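Local coordinates for protein stn1 (Schizosaccharomyces pombe, PDB 3KF6) that binds telomeric single-stranded DNA and is required for telomere maintenance, working with its partner ten1 in a complex that resembles Rpa2-Rpa3, at residues Met21-Val26 with Met76-Val81; Pro99-Cys104 with Phe123-Asp128; Gly64-Thr69 with Phe82-Asp87. One frame throughout, in Å; residues are numbered along the deposited sequence.

Contact 1. Residues Met21-Val26 with Met76-Val81; sequences MFISDV and MVLRVV
Ile23, in the short helix 23-26, packs against Met76 and Leu78, where the chain enters strand 77-83. The contact packs this N-terminal helical turn against the OB-fold barrel of Stn1. Apolar side chains and backbone carbonyl groups meet here; the hydrogen bonds are made with residues outside the two segments. Both branches of Ile23 take part. CG2 lies 3.6 Å from Leu78 CB and 4.1 Å from Met76 CB, and CD1 comes within 3.8 Å of Leu78 CB. CG2 stands anti to the backbone N of Ile23 (chi1 -69°, measured to CG1), which sends this methyl into the angle between Met76 and Leu78. Val26, one helical turn on, adds a looser touch from CG1 to Leu78 CD1 at 4.3 Å. The backbone of Ser24 also lies beside Met76, whose chain bends away beyond CB.

Asp72 OD2 accepts from the Ile23 N, and Ser74 OG pairs with the Ser24 N. These two tie the start of the helix to the turn before the strand. His27 NE2, just past the helix, bonds to Val77 O. Within the helix, Val26 N bonds to Phe22 O at 3.1 Å. The tightest approach across the contact is Ile23 CG2 to the carbonyl oxygen of Met76, 3.3 Å.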
# COMPACT_ATOMS: atom_id res chain seq x y z
N MET A 21 -11.55 -0.09 -3.39
CA MET A 21 -10.80 0.38 -4.56
C MET A 21 -9.30 0.53 -4.37
O MET A 21 -8.81 0.63 -3.25
CB MET A 21 -11.34 1.76 -4.98
CG MET A 21 -12.79 1.79 -5.40
SD MET A 21 -13.30 3.49 -5.83
CE MET A 21 -12.37 3.75 -7.34
N PHE A 22 -8.59 0.55 -5.50
CA PHE A 22 -7.15 0.78 -5.50
C PHE A 22 -7.01 2.29 -5.57
O PHE A 22 -7.83 2.96 -6.21
CB PHE A 22 -6.48 0.15 -6.72
CG PHE A 22 -6.28 -1.33 -6.60
CD1 PHE A 22 -6.87 -2.21 -7.50
CD2 PHE A 22 -5.50 -1.85 -5.57
CE1 PHE A 22 -6.68 -3.59 -7.38
CE2 PHE A 22 -5.30 -3.23 -5.45
CZ PHE A 22 -5.89 -4.10 -6.36
N ILE A 23 -5.98 2.83 -4.93
CA ILE A 23 -5.78 4.27 -4.89
C ILE A 23 -5.63 4.91 -6.26
O ILE A 23 -6.15 6.01 -6.48
CB ILE A 23 -4.58 4.59 -3.96
CG1 ILE A 23 -4.99 4.27 -2.52
CG2 ILE A 23 -4.16 6.06 -4.11
CD1 ILE A 23 -3.85 4.31 -1.51
N SER A 24 -4.96 4.25 -7.19
CA SER A 24 -4.80 4.81 -8.52
C SER A 24 -6.17 5.05 -9.16
O SER A 24 -6.36 6.01 -9.90
CB SER A 24 -3.96 3.89 -9.40
OG SER A 24 -4.59 2.63 -9.56
N ASP A 25 -7.13 4.17 -8.87
CA ASP A 25 -8.47 4.32 -9.44
C ASP A 25 -9.25 5.42 -8.72
O ASP A 25 -10.10 6.09 -9.32
CB ASP A 25 -9.24 2.99 -9.38
CG ASP A 25 -8.68 1.96 -10.35
OD1 ASP A 25 -8.35 2.35 -11.49
OD2 ASP A 25 -8.59 0.77 -9.98
N VAL A 26 -8.96 5.61 -7.44
CA VAL A 26 -9.63 6.67 -6.68
C VAL A 26 -9.28 8.00 -7.35
O VAL A 26 -10.14 8.86 -7.52
CB VAL A 26 -9.18 6.66 -5.20
CG1 VAL A 26 -9.76 7.86 -4.46
CG2 VAL A 26 -9.63 5.38 -4.53
N MET A 76 -0.08 5.37 -7.16
CA MET A 76 -0.42 6.66 -6.55
C MET A 76 -0.64 6.46 -5.06
O MET A 76 -0.99 5.35 -4.63
CB MET A 76 -1.71 7.22 -7.17
CG MET A 76 -1.58 7.62 -8.63
SD MET A 76 -0.59 9.11 -8.79
CE MET A 76 -1.88 10.37 -8.63
N VAL A 77 -0.42 7.51 -4.28
CA VAL A 77 -0.68 7.42 -2.84
C VAL A 77 -1.91 8.28 -2.57
O VAL A 77 -2.31 9.09 -3.40
CB VAL A 77 0.50 7.93 -1.97
CG1 VAL A 77 1.74 7.10 -2.24
CG2 VAL A 77 0.76 9.42 -2.25
N LEU A 78 -2.52 8.09 -1.40
CA LEU A 78 -3.72 8.84 -1.06
C LEU A 78 -3.64 9.47 0.32
O LEU A 78 -3.23 8.83 1.29
CB LEU A 78 -4.93 7.90 -1.11
CG LEU A 78 -6.32 8.51 -0.86
CD1 LEU A 78 -6.67 9.46 -1.98
CD2 LEU A 78 -7.36 7.40 -0.76
N ARG A 79 -4.03 10.74 0.41
CA ARG A 79 -4.04 11.43 1.69
C ARG A 79 -5.35 11.07 2.37
O ARG A 79 -6.43 11.26 1.79
CB ARG A 79 -3.96 12.95 1.48
CG ARG A 79 -2.54 13.49 1.35
CD ARG A 79 -2.58 14.99 1.05
NE ARG A 79 -1.30 15.66 1.28
CZ ARG A 79 -0.83 16.00 2.47
NH1 ARG A 79 -1.53 15.75 3.57
NH2 ARG A 79 0.34 16.62 2.57
N VAL A 80 -5.26 10.53 3.58
CA VAL A 80 -6.43 10.13 4.36
C VAL A 80 -6.56 11.10 5.52
O VAL A 80 -5.68 11.18 6.39
CB VAL A 80 -6.27 8.69 4.89
CG1 VAL A 80 -7.47 8.29 5.75
CG2 VAL A 80 -6.12 7.74 3.71
N VAL A 81 -7.67 11.84 5.54
CA VAL A 81 -7.91 12.86 6.55
C VAL A 81 -8.77 12.44 7.73
O VAL A 81 -9.87 11.91 7.56
CB VAL A 81 -8.57 14.09 5.90
CG1 VAL A 81 -8.78 15.18 6.93
CG2 VAL A 81 -7.73 14.57 4.74

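Contact 2. Residues Pro99-Cys104 with Phe123-Asp128; sequences PGNVVC and FEELRD
Cys104 and Glu124 pair through two backbone hydrogen bonds. Cys104 N to Glu124 O is 2.9 Å and nearly straight (169°). Glu124 N returns a bond to Cys104 O at 3.0 Å. They join strands 102-110 and 122-126 of the OB fold as antiparallel neighbours. Leu126 N reaches Val102 O at 2.8 Å, coming from above the carbonyl plane. Val103 and Glu125 lie between as a non-hydrogen-bonded pair.

Where the strands part, a water bridges them. It accepts from Val102 N and donates to Leu126 O and Glu125 OE2. The extended Glu125 chain carries its carboxylate past Val102 O to this water. Its other oxygen, OE1, makes a 3.0 Å salt bridge to Arg127 NH1, which meets the carboxylate from above its plane. Glu125 OE2 also lies near the Asn101 amide, at a poor angle for a bond. Asn101 OD1 accepts a bond from Arg84 of the ten1 chain, which draws the amide into the Stn1-Ten1 interface.

On the Val102, Cys104 and Leu126 side, Leu126 CD1 rests 3.9 Å from Cys104 CB, and Leu126 CB meets Val102 CG1. Val53 touches both Cys104 and Leu126 from strand 49-62, and Asp131 of helix 130-153 touches Leu126. Val103 faces the other side of the sheet. There the Phe123 ring takes the position between backbone N and carbonyl carbon (chi1 89°). Arg93 makes a cation-pi contact with this ring. Val103 CG1 approaches the ring obliquely, 3.9 Å from Phe123 CD2.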
# COMPACT_ATOMS: atom_id res chain seq x y z
N PRO A 99 4.86 4.74 10.44
CA PRO A 99 5.04 4.48 9.01
C PRO A 99 5.35 3.00 8.84
O PRO A 99 6.14 2.43 9.60
CB PRO A 99 6.23 5.36 8.65
CG PRO A 99 6.06 6.54 9.58
CD PRO A 99 5.71 5.85 10.89
N GLY A 100 4.72 2.37 7.85
CA GLY A 100 4.94 0.95 7.63
C GLY A 100 3.74 0.14 8.09
O GLY A 100 3.53 -0.98 7.63
N ASN A 101 2.95 0.68 9.01
CA ASN A 101 1.77 -0.03 9.48
C ASN A 101 0.78 -0.10 8.32
O ASN A 101 0.69 0.82 7.51
CB ASN A 101 1.10 0.69 10.65
CG ASN A 101 1.92 0.64 11.92
OD1 ASN A 101 2.95 -0.03 11.98
ND2 ASN A 101 1.44 1.34 12.95
N VAL A 102 0.03 -1.20 8.25
CA VAL A 102 -0.97 -1.37 7.20
C VAL A 102 -2.33 -1.05 7.78
O VAL A 102 -2.67 -1.50 8.88
CB VAL A 102 -0.96 -2.82 6.65
CG1 VAL A 102 -2.06 -3.00 5.59
CG2 VAL A 102 0.40 -3.12 6.05
N VAL A 103 -3.11 -0.25 7.06
CA VAL A 103 -4.44 0.12 7.52
C VAL A 103 -5.51 -0.10 6.46
O VAL A 103 -5.22 -0.06 5.26
CB VAL A 103 -4.53 1.62 7.94
CG1 VAL A 103 -3.63 1.89 9.15
CG2 VAL A 103 -4.15 2.52 6.76
N CYS A 104 -6.72 -0.36 6.94
CA CYS A 104 -7.90 -0.53 6.09
C CYS A 104 -8.75 0.68 6.49
O CYS A 104 -9.17 0.79 7.64
CB CYS A 104 -8.64 -1.82 6.42
SG CYS A 104 -10.21 -1.96 5.54
N PHE A 123 -11.38 3.16 10.59
CA PHE A 123 -10.23 2.43 10.09
C PHE A 123 -9.79 1.39 11.10
O PHE A 123 -10.15 1.45 12.28
CB PHE A 123 -9.06 3.37 9.77
CG PHE A 123 -8.13 3.62 10.93
CD1 PHE A 123 -8.47 4.52 11.93
CD2 PHE A 123 -6.91 2.96 11.02
CE1 PHE A 123 -7.61 4.77 13.01
CE2 PHE A 123 -6.03 3.19 12.09
CZ PHE A 123 -6.39 4.10 13.08
N GLU A 124 -9.01 0.44 10.63
CA GLU A 124 -8.49 -0.59 11.51
C GLU A 124 -7.10 -0.92 11.02
O GLU A 124 -6.84 -0.90 9.82
CB GLU A 124 -9.37 -1.84 11.44
CG GLU A 124 -9.38 -2.53 10.09
CD GLU A 124 -10.20 -3.81 10.08
OE1 GLU A 124 -9.96 -4.68 10.94
OE2 GLU A 124 -11.09 -3.94 9.21
N GLU A 125 -6.20 -1.19 11.95
CA GLU A 125 -4.86 -1.56 11.56
C GLU A 125 -4.91 -3.04 11.21
O GLU A 125 -5.57 -3.83 11.90
CB GLU A 125 -3.87 -1.33 12.71
CG GLU A 125 -2.51 -1.95 12.44
CD GLU A 125 -1.51 -1.72 13.55
OE1 GLU A 125 -1.93 -1.66 14.73
OE2 GLU A 125 -0.31 -1.62 13.25
N LEU A 126 -4.25 -3.42 10.12
CA LEU A 126 -4.22 -4.82 9.71
C LEU A 126 -2.85 -5.37 10.08
O LEU A 126 -1.84 -4.96 9.50
CB LEU A 126 -4.45 -4.94 8.20
CG LEU A 126 -5.77 -4.36 7.67
CD1 LEU A 126 -5.85 -4.55 6.16
CD2 LEU A 126 -6.95 -5.03 8.36
N ARG A 127 -2.82 -6.28 11.04
CA ARG A 127 -1.56 -6.84 11.49
C ARG A 127 -1.32 -8.27 11.04
O ARG A 127 -0.29 -8.86 11.34
CB ARG A 127 -1.45 -6.72 13.02
CG ARG A 127 -1.48 -5.27 13.51
CD ARG A 127 -1.22 -5.18 14.99
NE ARG A 127 -2.29 -5.81 15.75
CZ ARG A 127 -3.37 -5.18 16.19
NH1 ARG A 127 -3.54 -3.88 15.95
NH2 ARG A 127 -4.29 -5.85 16.87
N ASP A 128 -2.29 -8.83 10.32
CA ASP A 128 -2.15 -10.18 9.79
C ASP A 128 -1.58 -9.98 8.39
O ASP A 128 -2.21 -9.36 7.54
CB ASP A 128 -3.52 -10.87 9.69
CG ASP A 128 -3.43 -12.29 9.18
OD1 ASP A 128 -2.57 -12.58 8.33
OD2 ASP A 128 -4.24 -13.13 9.63
O HOH W 1 0.31 -3.00 10.52

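Contact 3. Residues Gly64-Thr69 with Phe82-Asp87; sequences GKHVLT and FIIQDD
Strands 65-71 and 77-83 run antiparallel here, with His66 and Phe82 as a hydrogen-bonded pair and Lys65 and Ile83 as the adjacent non-hydrogen-bonded pair. Phe82 N to His66 O is 2.8 Å, and His66 N to Phe82 O is 3.0 Å. Ile84 N adds a more bent bond to Gly64 O (138°), just where the second strand gives way to a 3-10 turn. That oxygen has a second partner, a water that also accepts from Gln85 N. At phi 85° and psi 8°, a CB on Gly64 would press on the preceding carbonyl O.

Ile84 folds back over the first strand. Its CG1 is anti to its own carbonyl carbon, and the extended chain brings CD1 to 3.4 Å from Lys65 N. The same methyl sits over one face of the His66 imidazole, offset toward the rim, 3.9 Å from the ring centroid. This is a CH-pi contact, and the two side chains cross at about a right angle.

The Phe82 side chain leaves the sheet on the same side as that of His66. His66 O lies at the ring's edge, in its plane. Leu68 CD1 meets the ring obliquely, 3.7 Å from Phe82 CE1. Met90, Ser91 and Ala94 of helix 88-94 pack on Phe82, and Ser91 also touches His66. On the opposite side Lys65 extends away from the contact and makes a cation-pi contact with Tyr62. Asp87 OD1 bonds to Met90 N and so caps the helix that follows. The whole is an antiparallel beta hairpin of the OB-fold barrel, leading through a 3-10 turn and an N-cap into helix 88-94.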
# COMPACT_ATOMS: atom_id res chain seq x y z
N GLY A 64 -6.52 20.84 13.60
CA GLY A 64 -7.83 20.20 13.63
C GLY A 64 -7.93 18.92 12.82
O GLY A 64 -9.02 18.38 12.66
N LYS A 65 -6.81 18.42 12.31
CA LYS A 65 -6.85 17.19 11.53
C LYS A 65 -5.50 16.51 11.40
O LYS A 65 -4.46 17.17 11.36
CB LYS A 65 -7.41 17.48 10.14
CG LYS A 65 -6.48 18.29 9.25
CD LYS A 65 -7.10 18.60 7.90
CE LYS A 65 -6.13 19.38 7.02
NZ LYS A 65 -6.74 19.79 5.73
N HIS A 66 -5.53 15.19 11.33
CA HIS A 66 -4.32 14.40 11.16
C HIS A 66 -4.46 13.76 9.78
O HIS A 66 -5.55 13.32 9.41
CB HIS A 66 -4.21 13.31 12.23
CG HIS A 66 -4.22 13.84 13.63
ND1 HIS A 66 -3.50 14.95 14.01
CD2 HIS A 66 -4.84 13.39 14.74
CE1 HIS A 66 -3.68 15.17 15.30
NE2 HIS A 66 -4.49 14.23 15.77
N VAL A 67 -3.37 13.73 9.02
CA VAL A 67 -3.41 13.16 7.68
C VAL A 67 -2.41 12.03 7.49
O VAL A 67 -1.21 12.21 7.71
CB VAL A 67 -3.12 14.25 6.61
CG1 VAL A 67 -3.23 13.65 5.21
CG2 VAL A 67 -4.10 15.41 6.77
N LEU A 68 -2.92 10.87 7.10
CA LEU A 68 -2.07 9.71 6.85
C LEU A 68 -1.95 9.51 5.35
O LEU A 68 -2.96 9.42 4.65
CB LEU A 68 -2.67 8.45 7.47
CG LEU A 68 -2.73 8.31 8.99
CD1 LEU A 68 -3.31 6.95 9.35
CD2 LEU A 68 -1.35 8.46 9.58
N THR A 69 -0.73 9.45 4.84
CA THR A 69 -0.54 9.21 3.41
C THR A 69 -0.40 7.69 3.31
O THR A 69 0.46 7.10 3.96
CB THR A 69 0.73 9.89 2.87
OG1 THR A 69 0.59 11.32 2.99
CG2 THR A 69 0.92 9.55 1.40
N PHE A 82 -8.26 12.71 8.93
CA PHE A 82 -8.98 12.42 10.17
C PHE A 82 -9.33 13.75 10.84
O PHE A 82 -8.46 14.40 11.43
CB PHE A 82 -8.11 11.60 11.12
CG PHE A 82 -7.86 10.20 10.64
CD1 PHE A 82 -6.84 9.94 9.73
CD2 PHE A 82 -8.67 9.15 11.07
CE1 PHE A 82 -6.64 8.65 9.25
CE2 PHE A 82 -8.48 7.87 10.59
CZ PHE A 82 -7.46 7.61 9.68
N ILE A 83 -10.59 14.16 10.74
CA ILE A 83 -11.03 15.41 11.36
C ILE A 83 -11.16 15.14 12.86
O ILE A 83 -12.11 14.50 13.31
CB ILE A 83 -12.39 15.87 10.80
CG1 ILE A 83 -12.27 16.06 9.29
CG2 ILE A 83 -12.81 17.18 11.46
CD1 ILE A 83 -13.60 16.27 8.60
N ILE A 84 -10.18 15.63 13.61
CA ILE A 84 -10.11 15.44 15.05
C ILE A 84 -11.42 15.54 15.83
O ILE A 84 -11.81 14.59 16.51
CB ILE A 84 -9.09 16.43 15.67
CG1 ILE A 84 -7.74 16.28 14.97
CG2 ILE A 84 -8.94 16.15 17.16
CD1 ILE A 84 -6.67 17.23 15.47
N GLN A 85 -12.09 16.67 15.74
CA GLN A 85 -13.34 16.88 16.48
C GLN A 85 -14.48 15.94 16.11
O GLN A 85 -15.39 15.72 16.91
CB GLN A 85 -13.81 18.33 16.32
CG GLN A 85 -14.28 18.70 14.93
CD GLN A 85 -14.78 20.13 14.85
OE1 GLN A 85 -15.73 20.50 15.54
NE2 GLN A 85 -14.14 20.94 14.01
N ASP A 86 -14.43 15.38 14.90
CA ASP A 86 -15.48 14.47 14.46
C ASP A 86 -15.41 13.14 15.20
O ASP A 86 -16.44 12.48 15.41
CB ASP A 86 -15.37 14.23 12.95
CG ASP A 86 -15.93 15.38 12.14
OD1 ASP A 86 -16.02 16.51 12.68
OD2 ASP A 86 -16.26 15.16 10.96
N ASP A 87 -14.21 12.75 15.59
CA ASP A 87 -14.01 11.49 16.30
C ASP A 87 -12.65 11.52 16.98
O ASP A 87 -11.67 11.01 16.44
CB ASP A 87 -14.06 10.33 15.31
CG ASP A 87 -14.23 8.99 15.99
OD1 ASP A 87 -13.69 8.82 17.10
OD2 ASP A 87 -14.88 8.10 15.40
O HOH W 2 -11.25 19.13 14.21

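In the fold
All three contacts involve the same curled sheet of the OB fold. Contacts 1 and 3 share strand 77-83, and their segments alternate along the chain. Their centres are 17 Å apart, yet they touch. Val80 N of contact 1 lies 2.8 Å from Leu68 O of contact 3, a probable hydrogen bond. Contact 2 comes later in the chain. It meets contact 3 where the rings of Phe123 and Phe82 pack edge-to-face, with Phe123 CD1 3.6 Å from Phe82 CE2. Contacts 1 and 2 do not touch, their nearest atoms being about 6 Å apart. Ten1 reaches contacts 1 and 2. Segment 76-81 and nearly all of contacts 2 and 3 fall in the DNA-binding OB region.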